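Local coordinates for putative immunoglobulin-blocking virulence protein (PDB 7ADK) that probably binds host immunoglobulin and blocks its action, serving as a virulence factor of a goat-infecting mycoplasma, at residues I132-I137 with D182-Q187; K309-S314 with W331-E336. One frame throughout, in Å; residues are numbered along the deposited sequence.

How the contacts relate
Contacts 1 and 2 follow one another along the chain and lie next to each other, their centres about 11 Å apart and on the same side of the chain's centre. Contact 1 is at the surface and contact 2 is more buried; the centre of contact 1 lies about 34 Å, that of contact 2 about 23 Å, from the centre of the chain. They meet at I134, whose CG2 packs 3.8 Å from CG of P334, while its carbonyl O lies 4.0 Å from CG2 of T312. L307 of helix 301-308 is common ground, touched by I134 and L184 from contact 1 and by T312 from contact 2. T312 also reaches V188, one residue beyond segment 182-187.

Contact 1. Residues I132-I137 with D182-Q187; sequences ITIAGI and DKLKEQ
L184 and I134 meet at about a right angle, the leucine's forked end laid across the isoleucine's outer chain. CD1 of L184 comes to 3.8 Å from CG1 of I134, and its other methyl, CD2, is 4.1 Å from CD1 of I134. With CG anti to the backbone N (chi1 175°), L184 extends from the first turn of helix 182-194 into the bend 134-137, which joins strands 130-133 and 138-144 as a hairpin. There its CD1 also has the CB atoms of A135 and I137 within 4.3 Å, so one methyl serves three residues of the bend. V139 of strand 138-144 also touches this buried leucine.

One turn along, Q187 runs beside the same bend. CG of Q187, set by chi1, packs 3.8 Å from A135 CB and 4.0 Å from I137 CG1; the bend at chi2 (73°) then turns the amide back to the main chain. NE2 donates to the carbonyl O of A135 over 2.9 Å. The N-H points almost straight at the oxygen (168°), which lies in the plane of the glutamine amide, although the donor is tilted from the carbonyl plane. The same oxygen receives a weak bond from the backbone N of I137, and T133 OG1 weakly bonds G136 O inside the turn.

Aliphatic contact supplies most of the touching atoms here, but the single amide-to-carbonyl bond is directional and probably fixes the rotation of the Q187 amide and the placing of the hairpin loop on the helix without any charged pair between the two segments.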
loop_
_atom_site.group_PDB
_atom_site.type_symbol
_atom_site.label_atom_id
_atom_site.label_comp_id
_atom_site.label_asym_id
_atom_site.label_seq_id
_atom_site.Cartn_x
_atom_site.Cartn_y
_atom_site.Cartn_z
ATOM N N ILE A 132 49.958 -26.505 4.178
ATOM C CA ILE A 132 49.091 -25.568 4.899
ATOM C C ILE A 132 48.483 -26.282 6.117
ATOM O O ILE A 132 48.335 -27.501 6.113
ATOM C CB ILE A 132 48.012 -24.949 3.963
ATOM C CG1 ILE A 132 46.930 -25.938 3.478
ATOM C CG2 ILE A 132 48.651 -24.233 2.767
ATOM C CD1 ILE A 132 45.665 -25.249 2.961
ATOM N N THR A 133 48.076 -25.551 7.152
ATOM C CA THR A 133 47.317 -26.107 8.289
ATOM C C THR A 133 45.828 -25.823 8.118
ATOM O O THR A 133 45.471 -24.706 7.753
ATOM C CB THR A 133 47.841 -25.590 9.641
ATOM O OG1 THR A 133 47.061 -26.113 10.687
ATOM C CG2 THR A 133 47.834 -24.075 9.812
ATOM N N ILE A 134 44.952 -26.811 8.345
ATOM C CA ILE A 134 43.486 -26.652 8.160
ATOM C C ILE A 134 42.608 -27.078 9.352
ATOM O O ILE A 134 41.449 -26.680 9.437
ATOM C CB ILE A 134 42.991 -27.256 6.816
ATOM C CG1 ILE A 134 42.729 -28.770 6.849
ATOM C CG2 ILE A 134 43.897 -26.874 5.641
ATOM C CD1 ILE A 134 42.118 -29.309 5.572
ATOM N N ALA A 135 43.154 -27.857 10.281
ATOM C CA ALA A 135 42.492 -28.322 11.500
ATOM C C ALA A 135 43.507 -28.524 12.645
ATOM O O ALA A 135 43.520 -29.548 13.320
ATOM C CB ALA A 135 41.668 -29.563 11.172
ATOM N N GLY A 136 44.461 -27.603 12.790
ATOM C CA GLY A 136 45.718 -27.805 13.514
ATOM C C GLY A 136 46.722 -28.629 12.706
ATOM O O GLY A 136 47.829 -28.164 12.439
ATOM N N ILE A 137 46.290 -29.796 12.225
ATOM C CA ILE A 137 47.054 -30.746 11.413
ATOM C C ILE A 137 47.646 -30.076 10.170
ATOM O O ILE A 137 46.949 -29.407 9.415
ATOM C CB ILE A 137 46.159 -31.959 11.051
ATOM C CG1 ILE A 137 45.595 -32.675 12.299
ATOM C CG2 ILE A 137 46.857 -32.973 10.152
ATOM C CD1 ILE A 137 46.622 -33.218 13.285
ATOM N N ASP A 182 43.931 -40.315 6.841
ATOM C CA ASP A 182 43.165 -40.855 7.968
ATOM C C ASP A 182 43.262 -39.923 9.192
ATOM O O ASP A 182 42.255 -39.540 9.781
ATOM C CB ASP A 182 43.633 -42.288 8.306
ATOM C CG ASP A 182 43.684 -43.317 7.155
ATOM O OD1 ASP A 182 43.684 -44.534 7.437
ATOM O OD2 ASP A 182 43.743 -42.951 5.969
ATOM N N LYS A 183 44.483 -39.460 9.504
ATOM C CA LYS A 183 44.789 -38.542 10.618
ATOM C C LYS A 183 44.054 -37.192 10.517
ATOM O O LYS A 183 43.572 -36.684 11.527
ATOM C CB LYS A 183 46.317 -38.347 10.735
ATOM C CG LYS A 183 46.890 -38.632 12.129
ATOM C CD LYS A 183 46.940 -40.117 12.517
ATOM C CE LYS A 183 48.025 -40.885 11.766
ATOM N NZ LYS A 183 48.113 -42.286 12.161
ATOM N N LEU A 184 43.918 -36.625 9.317
ATOM C CA LEU A 184 43.163 -35.392 9.077
ATOM C C LEU A 184 41.657 -35.614 9.179
ATOM O O LEU A 184 40.975 -34.841 9.843
ATOM C CB LEU A 184 43.530 -34.810 7.699
ATOM C CG LEU A 184 42.710 -33.572 7.279
ATOM C CD1 LEU A 184 42.991 -32.360 8.164
ATOM C CD2 LEU A 184 43.049 -33.245 5.836
ATOM N N LYS A 185 41.106 -36.628 8.504
ATOM C CA LYS A 185 39.637 -36.760 8.449
ATOM C C LYS A 185 39.014 -37.188 9.776
ATOM O O LYS A 185 37.897 -36.785 10.072
ATOM C CB LYS A 185 39.178 -37.582 7.241
ATOM C CG LYS A 185 39.494 -39.072 7.296
ATOM C CD LYS A 185 39.194 -39.694 5.933
ATOM C CE LYS A 185 39.352 -41.212 5.950
ATOM N NZ LYS A 185 39.317 -41.757 4.583
ATOM N N GLU A 186 39.756 -37.874 10.642
ATOM C CA GLU A 186 39.331 -38.123 12.023
ATOM C C GLU A 186 39.469 -36.899 12.941
ATOM O O GLU A 186 38.665 -36.728 13.854
ATOM C CB GLU A 186 40.060 -39.346 12.591
ATOM C CG GLU A 186 39.805 -40.651 11.823
ATOM C CD GLU A 186 38.365 -40.863 11.352
ATOM O OE1 GLU A 186 38.161 -41.360 10.227
ATOM O OE2 GLU A 186 37.436 -40.540 12.112
ATOM N N GLN A 187 40.405 -35.983 12.675
ATOM C CA GLN A 187 40.408 -34.670 13.331
ATOM C C GLN A 187 39.186 -33.839 12.918
ATOM O O GLN A 187 38.533 -33.224 13.759
ATOM C CB GLN A 187 41.724 -33.936 13.031
ATOM C CG GLN A 187 41.802 -32.491 13.536
ATOM C CD GLN A 187 41.957 -32.345 15.036
ATOM O OE1 GLN A 187 41.560 -33.176 15.830
ATOM N NE2 GLN A 187 42.558 -31.280 15.486
#

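Contact 2. Residues K309-S314 with W331-E336; sequences KGLTIS and WGPPDE
Short antiparallel beta pairing joins edge strand 312-313 to the end of the central strand 326-332 in a three-stranded sheet. T312 and G332 form the hydrogen-bonded pair: T312 N donates to G332 O and G332 N to T312 O, both over 2.9 Å, the second bond being the straighter (166° at the hydrogen). OG1 of T312 adds a long, weak bond to G332 O. Beside them, I313 and W331 make the non-hydrogen-bonded pair, and their side chains share the face opposite that of T312; CG1 of I313 lies 4.1 Å from CD1 of the indole. W331 also stacks on Y306 and bonds S303 OG through NE1, which ties this face to helix 301-308. That helix ends in a Schellman motif with G310 at positive phi, and L311 leads from it into the strand. The CB atoms of L311 and W331 touch at 3.7 Å. With CG beside the backbone N (chi1 -48°), L311 carries CD2 obliquely over to CB of P333, 3.8 Å away. P334 follows, its CD 3.9 Å from the carbonyl O of G310, where the chain has already left the sheet.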
loop_
_atom_site.group_PDB
_atom_site.type_symbol
_atom_site.label_atom_id
_atom_site.label_comp_id
_atom_site.label_asym_id
_atom_site.label_seq_id
_atom_site.Cartn_x
_atom_site.Cartn_y
_atom_site.Cartn_z
ATOM N N LYS A 309 38.844 -30.599 -1.613
ATOM C CA LYS A 309 38.872 -29.180 -2.033
ATOM C C LYS A 309 39.383 -28.229 -0.937
ATOM O O LYS A 309 39.560 -27.044 -1.193
ATOM C CB LYS A 309 37.486 -28.749 -2.535
ATOM C CG LYS A 309 37.112 -29.364 -3.886
ATOM C CD LYS A 309 35.661 -29.124 -4.297
ATOM C CE LYS A 309 35.309 -27.664 -4.451
ATOM N NZ LYS A 309 33.951 -27.454 -4.939
ATOM N N GLY A 310 39.654 -28.737 0.263
ATOM C CA GLY A 310 40.206 -27.997 1.399
ATOM C C GLY A 310 39.202 -27.261 2.288
ATOM O O GLY A 310 39.621 -26.427 3.088
ATOM N N LEU A 311 37.906 -27.560 2.187
ATOM C CA LEU A 311 36.864 -26.990 3.043
ATOM C C LEU A 311 36.419 -28.018 4.093
ATOM O O LEU A 311 35.950 -29.099 3.754
ATOM C CB LEU A 311 35.668 -26.530 2.190
ATOM C CG LEU A 311 35.948 -25.686 0.939
ATOM C CD1 LEU A 311 34.620 -25.265 0.334
ATOM C CD2 LEU A 311 36.750 -24.425 1.222
ATOM N N THR A 312 36.562 -27.703 5.373
ATOM C CA THR A 312 36.212 -28.603 6.484
ATOM C C THR A 312 34.739 -28.470 6.861
ATOM O O THR A 312 34.205 -27.369 6.809
ATOM C CB THR A 312 37.084 -28.344 7.723
ATOM O OG1 THR A 312 37.012 -27.012 8.163
ATOM C CG2 THR A 312 38.546 -28.628 7.459
ATOM N N ILE A 313 34.097 -29.559 7.303
ATOM C CA ILE A 313 32.722 -29.568 7.838
ATOM C C ILE A 313 32.564 -28.456 8.878
ATOM O O ILE A 313 33.339 -28.412 9.834
ATOM C CB ILE A 313 32.374 -30.950 8.458
ATOM C CG1 ILE A 313 32.301 -32.047 7.372
ATOM C CG2 ILE A 313 31.075 -30.863 9.278
ATOM C CD1 ILE A 313 32.113 -33.459 7.916
ATOM N N SER A 314 31.579 -27.570 8.721
ATOM C CA SER A 314 31.222 -26.636 9.796
ATOM C C SER A 314 30.592 -27.419 10.946
ATOM O O SER A 314 29.622 -28.142 10.722
ATOM C CB SER A 314 30.256 -25.549 9.315
ATOM O OG SER A 314 29.658 -24.854 10.400
ATOM N N TRP A 331 30.346 -26.193 4.706
ATOM C CA TRP A 331 31.805 -26.379 4.750
ATOM C C TRP A 331 32.529 -25.031 4.654
ATOM O O TRP A 331 32.140 -24.168 3.875
ATOM C CB TRP A 331 32.305 -27.320 3.639
ATOM C CG TRP A 331 31.571 -28.605 3.443
ATOM C CD1 TRP A 331 31.918 -29.795 3.972
ATOM C CD2 TRP A 331 30.341 -28.847 2.695
ATOM N NE1 TRP A 331 30.988 -30.744 3.621
ATOM C CE2 TRP A 331 29.993 -30.216 2.839
ATOM C CE3 TRP A 331 29.464 -28.045 1.932
ATOM C CZ2 TRP A 331 28.844 -30.762 2.269
ATOM C CZ3 TRP A 331 28.302 -28.587 1.359
ATOM C CH2 TRP A 331 27.992 -29.942 1.522
ATOM N N GLY A 332 33.587 -24.847 5.436
ATOM C CA GLY A 332 34.326 -23.592 5.523
ATOM C C GLY A 332 35.818 -23.745 5.247
ATOM O O GLY A 332 36.405 -24.770 5.596
ATOM N N PRO A 333 36.473 -22.751 4.638
ATOM C CA PRO A 333 37.922 -22.722 4.507
ATOM C C PRO A 333 38.594 -22.307 5.833
ATOM O O PRO A 333 37.942 -21.745 6.722
ATOM C CB PRO A 333 38.170 -21.700 3.404
ATOM C CG PRO A 333 37.045 -20.696 3.597
ATOM C CD PRO A 333 35.887 -21.557 4.065
ATOM N N PRO A 334 39.908 -22.524 5.993
ATOM C CA PRO A 334 40.683 -21.815 7.005
ATOM C C PRO A 334 40.638 -20.304 6.740
ATOM O O PRO A 334 40.542 -19.883 5.590
ATOM C CB PRO A 334 42.109 -22.365 6.912
ATOM C CG PRO A 334 42.007 -23.566 5.975
ATOM C CD PRO A 334 40.779 -23.296 5.134
ATOM N N ASP A 335 40.738 -19.463 7.773
ATOM C CA ASP A 335 40.503 -18.007 7.667
ATOM C C ASP A 335 41.467 -17.252 6.736
ATOM O O ASP A 335 41.073 -16.276 6.105
ATOM C CB ASP A 335 40.510 -17.377 9.068
ATOM C CG ASP A 335 39.294 -17.777 9.906
ATOM O OD1 ASP A 335 38.167 -17.680 9.408
ATOM O OD2 ASP A 335 39.449 -18.144 11.081
ATOM N N GLU A 336 42.701 -17.717 6.566
ATOM C CA GLU A 336 43.639 -17.197 5.559
ATOM C C GLU A 336 43.191 -17.426 4.097
ATOM O O GLU A 336 43.769 -16.842 3.187
ATOM C CB GLU A 336 45.036 -17.800 5.780
ATOM C CG GLU A 336 45.667 -17.447 7.137
ATOM C CD GLU A 336 45.499 -18.528 8.215
ATOM O OE1 GLU A 336 44.420 -19.139 8.342
ATOM O OE2 GLU A 336 46.450 -18.750 8.984
#